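Local structure of Ro sixty-related protein, RSR (Deinococcus radiodurans, 2NVO) at residues L319-Q327 against W337-E348; R257-M266 against N277-V286. The protein binds several small RNAs that accumulate during recovery from ultraviolet irradiation and contributes to the resistance of the bacterium to that radiation. One frame throughout, in Å; residues are numbered along the deposited sequence.

Contact 1: residues L319-Q327 against W337-E348; sequences LKARLVYAQ and WLPVPRVVDALE
Tyr-325 and the loop Trp-337 to Val-340 join the last two helices of the TROVE horseshoe, an antiparallel hairpin: helix 319-326 and helix 341-348 run at 161° with axes 9.1 Å apart. Tyr-325 carries its ring away from its own helix with CG anti to the backbone N (chi1 176°), which brings the hydroxyl to the N-cap residue of the second helix. There Val-340 N donates to Tyr-325 OH over 2.6 Å, a short and nearly straight bond. A water accepts from the same hydroxyl and donates to Leu-338 O. Pro-339 CB lies over one ring face, offset toward the rim, while Val-343 CG1 touches Tyr-325 CE2 at 3.7 Å, the side chains crossing at about a right angle. The indole of Trp-337 lies nearly parallel to the tyrosine ring (12°) but slid aside. Its NE1 donates to Tyr-325 O at 2.9 Å, in the carbonyl plane and on a lone pair. Val-344 puts CG2 on the Tyr-325 ring and CG1 on Arg-322 CD, and Leu-347 CD1 packs on Arg-322 CA at 3.6 Å. Glu-348 OE2 stands over the Arg-322 guanidinium face, 4.0 Å from NE: a long salt bridge of charges alone. NE also donates to a water weakly bonded to Leu-347 O. Leu-275 and Leu-278 of helix 271-283 pack on Leu-347, and Leu-323 meets Met-390 of helix 388-402 in the VWFA-like domain.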
loop_
_atom_site.group_PDB
_atom_site.type_symbol
_atom_site.label_atom_id
_atom_site.label_comp_id
_atom_site.label_asym_id
_atom_site.label_seq_id
_atom_site.Cartn_x
_atom_site.Cartn_y
_atom_site.Cartn_z
ATOM N N LEU A 319 3.456 14.531 1.669
ATOM C CA LEU A 319 4.292 15.082 0.607
ATOM C C LEU A 319 3.624 14.812 -0.748
ATOM O O LEU A 319 3.524 15.707 -1.560
ATOM C CB LEU A 319 5.723 14.521 0.650
ATOM C CG LEU A 319 6.693 15.122 -0.383
ATOM C CD1 LEU A 319 6.648 16.654 -0.409
ATOM C CD2 LEU A 319 8.142 14.617 -0.148
ATOM N N LYS A 320 3.156 13.591 -0.970
ATOM C CA LYS A 320 2.494 13.257 -2.233
ATOM C C LYS A 320 1.260 14.141 -2.456
ATOM O O LYS A 320 1.060 14.699 -3.539
ATOM C CB LYS A 320 2.108 11.776 -2.283
ATOM C CG LYS A 320 1.246 11.418 -3.498
ATOM C CD LYS A 320 0.707 9.997 -3.414
ATOM C CE LYS A 320 -0.110 9.642 -4.662
ATOM N NZ LYS A 320 -0.329 8.167 -4.776
ATOM N N ALA A 321 0.433 14.287 -1.418
ATOM C CA ALA A 321 -0.764 15.117 -1.558
ATOM C C ALA A 321 -0.426 16.549 -1.939
ATOM O O ALA A 321 -1.095 17.147 -2.770
ATOM C CB ALA A 321 -1.649 15.062 -0.279
ATOM N N ARG A 322 0.613 17.106 -1.330
ATOM C CA ARG A 322 1.033 18.455 -1.647
ATOM C C ARG A 322 1.495 18.583 -3.096
ATOM O O ARG A 322 1.083 19.491 -3.810
ATOM C CB ARG A 322 2.165 18.923 -0.739
ATOM C CG ARG A 322 2.707 20.267 -1.178
ATOM C CD ARG A 322 3.477 20.966 -0.107
ATOM N NE ARG A 322 4.758 20.335 0.194
ATOM C CZ ARG A 322 5.834 20.383 -0.590
ATOM N NH1 ARG A 322 5.789 21.012 -1.756
ATOM N NH2 ARG A 322 6.963 19.806 -0.196
ATOM N N LEU A 323 2.355 17.671 -3.530
ATOM C CA LEU A 323 2.898 17.738 -4.888
ATOM C C LEU A 323 1.773 17.557 -5.899
ATOM O O LEU A 323 1.684 18.302 -6.846
ATOM C CB LEU A 323 3.992 16.676 -5.098
ATOM C CG LEU A 323 5.253 16.856 -4.234
ATOM C CD1 LEU A 323 6.177 15.619 -4.254
ATOM C CD2 LEU A 323 6.015 18.097 -4.633
ATOM N N VAL A 324 0.922 16.560 -5.691
ATOM C CA VAL A 324 -0.204 16.300 -6.603
ATOM C C VAL A 324 -1.111 17.524 -6.700
ATOM O O VAL A 324 -1.485 17.974 -7.795
ATOM C CB VAL A 324 -1.042 15.096 -6.143
ATOM C CG1 VAL A 324 -2.353 15.015 -6.946
ATOM C CG2 VAL A 324 -0.252 13.805 -6.306
ATOM N N TYR A 325 -1.452 18.071 -5.535
ATOM C CA TYR A 325 -2.334 19.222 -5.464
ATOM C C TYR A 325 -1.723 20.472 -6.078
ATOM O O TYR A 325 -2.402 21.223 -6.769
ATOM C CB TYR A 325 -2.745 19.481 -3.998
ATOM C CG TYR A 325 -3.591 20.717 -3.805
ATOM C CD1 TYR A 325 -4.843 20.823 -4.399
ATOM C CD2 TYR A 325 -3.138 21.779 -3.028
ATOM C CE1 TYR A 325 -5.621 21.973 -4.227
ATOM C CE2 TYR A 325 -3.897 22.916 -2.853
ATOM C CZ TYR A 325 -5.137 23.007 -3.452
ATOM O OH TYR A 325 -5.885 24.140 -3.272
ATOM N N ALA A 326 -0.435 20.698 -5.843
ATOM C CA ALA A 326 0.185 21.941 -6.276
ATOM C C ALA A 326 0.307 22.033 -7.793
ATOM O O ALA A 326 0.559 23.111 -8.329
ATOM C CB ALA A 326 1.547 22.141 -5.611
ATOM N N GLN A 327 0.107 20.912 -8.476
ATOM C CA GLN A 327 0.198 20.878 -9.933
ATOM C C GLN A 327 -0.951 21.647 -10.573
ATOM O O GLN A 327 -0.783 22.277 -11.628
ATOM C CB GLN A 327 0.184 19.434 -10.441
ATOM C CG GLN A 327 1.512 18.738 -10.314
ATOM C CD GLN A 327 2.559 19.387 -11.188
ATOM O OE1 GLN A 327 2.258 19.831 -12.293
ATOM N NE2 GLN A 327 3.788 19.464 -10.692
ATOM N N TRP A 337 -7.359 23.020 -11.784
ATOM C CA TRP A 337 -7.846 23.736 -10.613
ATOM C C TRP A 337 -6.810 24.768 -10.223
ATOM O O TRP A 337 -5.710 24.779 -10.775
ATOM C CB TRP A 337 -8.128 22.779 -9.454
ATOM C CG TRP A 337 -6.937 21.983 -8.983
ATOM C CD1 TRP A 337 -6.048 22.333 -8.008
ATOM C CD2 TRP A 337 -6.520 20.696 -9.460
ATOM N NE1 TRP A 337 -5.103 21.347 -7.848
ATOM C CE2 TRP A 337 -5.371 20.331 -8.728
ATOM C CE3 TRP A 337 -7.007 19.820 -10.438
ATOM C CZ2 TRP A 337 -4.698 19.130 -8.946
ATOM C CZ3 TRP A 337 -6.339 18.625 -10.650
ATOM C CH2 TRP A 337 -5.198 18.291 -9.907
ATOM N N LEU A 338 -7.165 25.645 -9.293
ATOM C CA LEU A 338 -6.239 26.664 -8.820
ATOM C C LEU A 338 -5.819 26.374 -7.383
ATOM O O LEU A 338 -6.571 26.654 -6.437
ATOM C CB LEU A 338 -6.868 28.051 -8.919
ATOM C CG LEU A 338 -5.978 29.184 -8.416
ATOM C CD1 LEU A 338 -4.626 29.138 -9.108
ATOM C CD2 LEU A 338 -6.648 30.537 -8.632
ATOM N N PRO A 339 -4.606 25.819 -7.215
ATOM C CA PRO A 339 -4.097 25.434 -5.894
ATOM C C PRO A 339 -4.135 26.620 -4.953
ATOM O O PRO A 339 -3.642 27.686 -5.314
ATOM C CB PRO A 339 -2.637 25.054 -6.177
ATOM C CG PRO A 339 -2.597 24.721 -7.653
ATOM C CD PRO A 339 -3.593 25.650 -8.275
ATOM N N VAL A 340 -4.726 26.441 -3.773
ATOM C CA VAL A 340 -4.708 27.479 -2.750
ATOM C C VAL A 340 -3.420 27.405 -1.955
ATOM O O VAL A 340 -3.151 26.394 -1.321
ATOM C CB VAL A 340 -5.873 27.310 -1.752
ATOM C CG1 VAL A 340 -5.784 28.380 -0.689
ATOM C CG2 VAL A 340 -7.210 27.351 -2.472
ATOM N N PRO A 341 -2.627 28.486 -1.968
ATOM C CA PRO A 341 -1.297 28.495 -1.351
ATOM C C PRO A 341 -1.297 28.069 0.112
ATOM O O PRO A 341 -0.470 27.249 0.504
ATOM C CB PRO A 341 -0.864 29.954 -1.484
ATOM C CG PRO A 341 -1.572 30.426 -2.711
ATOM C CD PRO A 341 -2.919 29.755 -2.653
ATOM N N ARG A 342 -2.212 28.602 0.914
ATOM C CA ARG A 342 -2.198 28.273 2.338
ATOM C C ARG A 342 -2.571 26.809 2.598
ATOM O O ARG A 342 -2.286 26.280 3.667
ATOM C CB ARG A 342 -3.081 29.251 3.141
ATOM C CG ARG A 342 -2.398 30.596 3.409
ATOM C CD ARG A 342 -3.316 31.616 4.104
ATOM N NE ARG A 342 -3.630 31.201 5.462
ATOM C CZ ARG A 342 -4.790 30.679 5.831
ATOM N NH1 ARG A 342 -5.759 30.535 4.941
ATOM N NH2 ARG A 342 -4.983 30.318 7.094
ATOM N N VAL A 343 -3.212 26.157 1.628
ATOM C CA VAL A 343 -3.493 24.721 1.735
ATOM C C VAL A 343 -2.203 23.955 1.448
ATOM O O VAL A 343 -1.849 23.027 2.168
ATOM C CB VAL A 343 -4.617 24.255 0.771
ATOM C CG1 VAL A 343 -4.738 22.744 0.753
ATOM C CG2 VAL A 343 -5.972 24.877 1.163
ATOM N N VAL A 344 -1.501 24.365 0.394
ATOM C CA VAL A 344 -0.166 23.830 0.131
ATOM C C VAL A 344 0.701 23.964 1.371
ATOM O O VAL A 344 1.401 23.031 1.759
ATOM C CB VAL A 344 0.507 24.555 -1.042
ATOM C CG1 VAL A 344 1.999 24.224 -1.075
ATOM C CG2 VAL A 344 -0.174 24.171 -2.341
ATOM N N ASP A 345 0.627 25.130 2.007
ATOM C CA ASP A 345 1.357 25.395 3.247
ATOM C C ASP A 345 0.982 24.428 4.359
ATOM O O ASP A 345 1.834 23.980 5.117
ATOM C CB ASP A 345 1.072 26.811 3.753
ATOM C CG ASP A 345 1.938 27.865 3.098
ATOM O OD1 ASP A 345 2.974 27.513 2.491
ATOM O OD2 ASP A 345 1.576 29.058 3.203
ATOM N N ALA A 346 -0.307 24.148 4.495
ATOM C CA ALA A 346 -0.773 23.293 5.583
ATOM C C ALA A 346 -0.267 21.867 5.379
ATOM O O ALA A 346 -0.035 21.114 6.334
ATOM C CB ALA A 346 -2.272 23.306 5.637
ATOM N N LEU A 347 -0.142 21.488 4.116
ATOM C CA LEU A 347 0.385 20.169 3.768
ATOM C C LEU A 347 1.856 20.033 4.162
ATOM O O LEU A 347 2.318 18.944 4.514
ATOM C CB LEU A 347 0.144 19.878 2.292
ATOM C CG LEU A 347 -1.337 19.641 1.978
ATOM C CD1 LEU A 347 -1.563 19.695 0.488
ATOM C CD2 LEU A 347 -1.804 18.316 2.538
ATOM N N GLU A 348 2.587 21.140 4.134
ATOM C CA GLU A 348 3.959 21.135 4.621
ATOM C C GLU A 348 3.980 20.913 6.118
ATOM O O GLU A 348 4.880 20.259 6.638
ATOM C CB GLU A 348 4.700 22.420 4.239
ATOM C CG GLU A 348 5.150 22.426 2.790
ATOM C CD GLU A 348 5.557 23.799 2.284
ATOM O OE1 GLU A 348 6.338 24.491 2.968
ATOM O OE2 GLU A 348 5.099 24.182 1.185
HETATM O O HOH W 1 3.964 18.231 2.315
HETATM O O HOH W 2 -7.809 24.434 -5.314
#

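Contact 2: residues R257-M266 against N277-V286; sequences RGAEVYRAAM and NLGNLGRVGV
Tyr-262 is the knob of a knobs-into-holes contact between two helices of the HEAT-like TROVE repeats, its side chain seated among Asn-277, Asn-280, Leu-281 and Arg-283. The helices, 259-266 and 277-283, run antiparallel at 144° with axes 9.8 Å apart, and their separation changes along the contact: CA atoms are 4.8 Å apart at Ala-259 and Val-284 but 8.9 Å at Met-266 and Asn-277. The tyrosine occupies the middle of this wedge. Asn-280 CB forms the wall over one ring face, a CH-pi contact 4.2 Å from the centroid. The Val-284 and Tyr-262 side chains cross at about a right angle. With CG1 anti to its carbonyl carbon (chi1 -52°) and CG2 between backbone N and carbonyl carbon, Val-284 sets both methyls against the tyrosine, CG1 reaching Tyr-262 CD2 at 3.4 Å and CG2 lying against CB. Leu-281 CD2 fills the hollow between Tyr-262 CB and Met-266 CG. Where the backbones are closest, Ala-259 CB sits against Val-284 O, and Val-286 CG2 packs on Ala-259 O at 3.5 Å. No direct hydrogen bond spans the segments, and polar links run through water. One water donates to Arg-257 O and accepts from Arg-283 NH2, lying in the guanidinium plane. The hole itself is braced internally, because Asn-280 ND2 donates to Asn-277 OD1 at 3.0 Å and 164°, while Asn-277 ND2 is held by Trp-273 O. At the outer end of the knob, a water in the plane of the ring bonds Tyr-262 OH and donates to Asn-277 OD1 at 2.7 Å.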
loop_
_atom_site.group_PDB
_atom_site.type_symbol
_atom_site.label_atom_id
_atom_site.label_comp_id
_atom_site.label_asym_id
_atom_site.label_seq_id
_atom_site.Cartn_x
_atom_site.Cartn_y
_atom_site.Cartn_z
ATOM N N ARG A 257 -20.656 14.698 -10.949
ATOM C CA ARG A 257 -19.953 15.036 -9.708
ATOM C C ARG A 257 -19.470 16.482 -9.724
ATOM O O ARG A 257 -18.324 16.763 -10.071
ATOM C CB ARG A 257 -18.765 14.102 -9.480
ATOM C CG ARG A 257 -19.126 12.631 -9.432
ATOM C CD ARG A 257 -17.874 11.771 -9.418
ATOM N NE ARG A 257 -18.191 10.347 -9.378
ATOM C CZ ARG A 257 -17.284 9.381 -9.272
ATOM N NH1 ARG A 257 -15.993 9.684 -9.194
ATOM N NH2 ARG A 257 -17.667 8.110 -9.241
ATOM N N GLY A 258 -20.352 17.398 -9.351
ATOM C CA GLY A 258 -20.010 18.804 -9.331
ATOM C C GLY A 258 -19.702 19.269 -7.924
ATOM O O GLY A 258 -19.496 18.454 -7.027
ATOM N N ALA A 259 -19.683 20.585 -7.741
ATOM C CA ALA A 259 -19.383 21.195 -6.450
ATOM C C ALA A 259 -20.174 20.559 -5.318
ATOM O O ALA A 259 -19.596 20.117 -4.327
ATOM C CB ALA A 259 -19.635 22.696 -6.498
ATOM N N GLU A 260 -21.494 20.501 -5.468
ATOM C CA GLU A 260 -22.351 20.024 -4.382
ATOM C C GLU A 260 -22.097 18.561 -4.060
ATOM O O GLU A 260 -22.289 18.120 -2.924
ATOM C CB GLU A 260 -23.832 20.256 -4.701
ATOM C CG GLU A 260 -24.157 21.694 -5.069
ATOM C CD GLU A 260 -23.502 22.691 -4.130
ATOM O OE1 GLU A 260 -23.437 22.414 -2.909
ATOM O OE2 GLU A 260 -23.053 23.753 -4.614
ATOM N N VAL A 261 -21.668 17.812 -5.069
ATOM C CA VAL A 261 -21.347 16.402 -4.885
ATOM C C VAL A 261 -20.055 16.244 -4.087
ATOM O O VAL A 261 -19.948 15.385 -3.218
ATOM C CB VAL A 261 -21.222 15.675 -6.242
ATOM C CG1 VAL A 261 -20.382 14.415 -6.108
ATOM C CG2 VAL A 261 -22.604 15.349 -6.791
ATOM N N TYR A 262 -19.073 17.086 -4.381
ATOM C CA TYR A 262 -17.810 17.024 -3.657
ATOM C C TYR A 262 -17.917 17.660 -2.275
ATOM O O TYR A 262 -17.456 17.092 -1.285
ATOM C CB TYR A 262 -16.663 17.601 -4.493
ATOM C CG TYR A 262 -16.027 16.507 -5.308
ATOM C CD1 TYR A 262 -15.345 15.472 -4.677
ATOM C CD2 TYR A 262 -16.156 16.466 -6.686
ATOM C CE1 TYR A 262 -14.780 14.449 -5.390
ATOM C CE2 TYR A 262 -15.586 15.434 -7.418
ATOM C CZ TYR A 262 -14.903 14.427 -6.757
ATOM O OH TYR A 262 -14.335 13.388 -7.453
ATOM N N ARG A 263 -18.542 18.829 -2.225
ATOM C CA ARG A 263 -18.925 19.449 -0.966
ATOM C C ARG A 263 -19.516 18.387 -0.042
ATOM O O ARG A 263 -19.129 18.257 1.121
ATOM C CB ARG A 263 -19.957 20.543 -1.235
ATOM C CG ARG A 263 -20.122 21.554 -0.122
ATOM C CD ARG A 263 -20.697 22.834 -0.683
ATOM N NE ARG A 263 -19.694 23.635 -1.383
ATOM C CZ ARG A 263 -19.983 24.479 -2.369
ATOM N NH1 ARG A 263 -21.236 24.601 -2.772
ATOM N NH2 ARG A 263 -19.028 25.183 -2.969
ATOM N N ALA A 264 -20.440 17.607 -0.588
ATOM C CA ALA A 264 -21.134 16.589 0.186
ATOM C C ALA A 264 -20.188 15.473 0.607
ATOM O O ALA A 264 -20.306 14.928 1.702
ATOM C CB ALA A 264 -22.309 16.031 -0.611
ATOM N N ALA A 265 -19.246 15.143 -0.271
ATOM C CA ALA A 265 -18.310 14.045 -0.028
ATOM C C ALA A 265 -17.314 14.355 1.094
ATOM O O ALA A 265 -16.937 13.478 1.870
ATOM C CB ALA A 265 -17.573 13.690 -1.320
ATOM N N MET A 266 -16.878 15.605 1.157
ATOM C CA MET A 266 -15.983 16.068 2.210
ATOM C C MET A 266 -16.532 15.776 3.599
ATOM O O MET A 266 -15.848 15.201 4.452
ATOM C CB MET A 266 -15.823 17.570 2.104
ATOM C CG MET A 266 -14.679 18.027 1.275
ATOM S SD MET A 266 -14.166 19.601 1.947
ATOM C CE MET A 266 -13.666 19.094 3.589
ATOM N N ASN A 277 -8.028 14.114 -2.559
ATOM C CA ASN A 277 -9.127 14.771 -3.256
ATOM C C ASN A 277 -9.051 16.293 -3.342
ATOM O O ASN A 277 -9.972 16.936 -3.857
ATOM C CB ASN A 277 -10.480 14.302 -2.699
ATOM C CG ASN A 277 -10.900 12.950 -3.254
ATOM O OD1 ASN A 277 -11.357 12.858 -4.386
ATOM N ND2 ASN A 277 -10.761 11.902 -2.456
ATOM N N LEU A 278 -7.953 16.867 -2.859
ATOM C CA LEU A 278 -7.755 18.305 -2.927
ATOM C C LEU A 278 -7.883 18.864 -4.360
ATOM O O LEU A 278 -8.496 19.914 -4.586
ATOM C CB LEU A 278 -6.416 18.689 -2.295
ATOM C CG LEU A 278 -6.295 18.271 -0.820
ATOM C CD1 LEU A 278 -4.883 18.489 -0.319
ATOM C CD2 LEU A 278 -7.296 19.058 0.051
ATOM N N GLY A 279 -7.297 18.170 -5.329
ATOM C CA GLY A 279 -7.379 18.614 -6.712
ATOM C C GLY A 279 -8.807 18.572 -7.225
ATOM O O GLY A 279 -9.291 19.521 -7.848
ATOM N N ASN A 280 -9.481 17.464 -6.958
ATOM C CA ASN A 280 -10.890 17.309 -7.295
ATOM C C ASN A 280 -11.789 18.406 -6.716
ATOM O O ASN A 280 -12.885 18.646 -7.225
ATOM C CB ASN A 280 -11.386 15.935 -6.834
ATOM C CG ASN A 280 -10.997 14.816 -7.793
ATOM O OD1 ASN A 280 -10.673 15.067 -8.953
ATOM N ND2 ASN A 280 -11.038 13.577 -7.314
ATOM N N LEU A 281 -11.321 19.062 -5.651
ATOM C CA LEU A 281 -12.079 20.107 -4.967
ATOM C C LEU A 281 -11.757 21.472 -5.548
ATOM O O LEU A 281 -12.607 22.361 -5.595
ATOM C CB LEU A 281 -11.753 20.081 -3.469
ATOM C CG LEU A 281 -12.307 18.850 -2.748
ATOM C CD1 LEU A 281 -11.581 18.553 -1.441
ATOM C CD2 LEU A 281 -13.794 19.031 -2.504
ATOM N N GLY A 282 -10.521 21.638 -5.997
ATOM C CA GLY A 282 -10.134 22.865 -6.652
ATOM C C GLY A 282 -10.837 22.933 -7.993
ATOM O O GLY A 282 -11.185 24.020 -8.470
ATOM N N ARG A 283 -11.046 21.757 -8.583
ATOM C CA ARG A 283 -11.590 21.636 -9.932
ATOM C C ARG A 283 -13.078 21.935 -9.930
ATOM O O ARG A 283 -13.529 22.850 -10.617
ATOM C CB ARG A 283 -11.350 20.227 -10.484
ATOM C CG ARG A 283 -11.657 20.090 -11.971
ATOM C CD ARG A 283 -11.474 18.659 -12.467
ATOM N NE ARG A 283 -12.583 17.779 -12.104
ATOM C CZ ARG A 283 -12.452 16.704 -11.336
ATOM N NH1 ARG A 283 -11.262 16.392 -10.853
ATOM N NH2 ARG A 283 -13.503 15.943 -11.049
ATOM N N VAL A 284 -13.826 21.164 -9.145
ATOM C CA VAL A 284 -15.267 21.353 -8.998
ATOM C C VAL A 284 -15.647 22.636 -8.257
ATOM O O VAL A 284 -16.774 22.760 -7.783
ATOM C CB VAL A 284 -15.912 20.171 -8.272
ATOM C CG1 VAL A 284 -15.513 18.874 -8.940
ATOM C CG2 VAL A 284 -15.499 20.162 -6.817
ATOM N N GLY A 285 -14.708 23.579 -8.157
ATOM C CA GLY A 285 -14.997 24.919 -7.672
ATOM C C GLY A 285 -15.325 25.069 -6.191
ATOM O O GLY A 285 -15.866 26.093 -5.766
ATOM N N VAL A 286 -14.992 24.056 -5.403
ATOM C CA VAL A 286 -15.228 24.097 -3.965
ATOM C C VAL A 286 -14.093 24.787 -3.169
ATOM O O VAL A 286 -14.341 25.482 -2.177
ATOM C CB VAL A 286 -15.427 22.675 -3.421
ATOM C CG1 VAL A 286 -15.277 22.658 -1.905
ATOM C CG2 VAL A 286 -16.772 22.128 -3.850
HETATM O O HOH W 3 -16.205 15.807 -11.647
HETATM O O HOH W 4 -12.828 11.438 -6.195
HETATM O O HOH W 5 -17.376 25.156 -0.889
#

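Overall arrangement
Both contacts are antiparallel helix pairs of the TROVE horseshoe, in series along the chain with centres 15 Å apart, and both are partly buried. Helix 271-283 belongs to contact 2 yet also faces contact 1, so the two meet directly: Trp-337 CE2 lies 3.3 Å from Gly-279 CA, and Tyr-325 CD1 lies 3.4 Å from Leu-278 CB. Each centres on a tyrosine and uses bridging water, but contact 1 (609 Å² buried) adds a long salt bridge and two direct hydrogen bonds, one at the N-cap residue of helix 341-348, whereas contact 2 (475 Å²) has no direct hydrogen bond across its segments. Contact 1 adjoins the VWFA-like domain; contact 2 overlaps the region assigned to RNA binding by similarity.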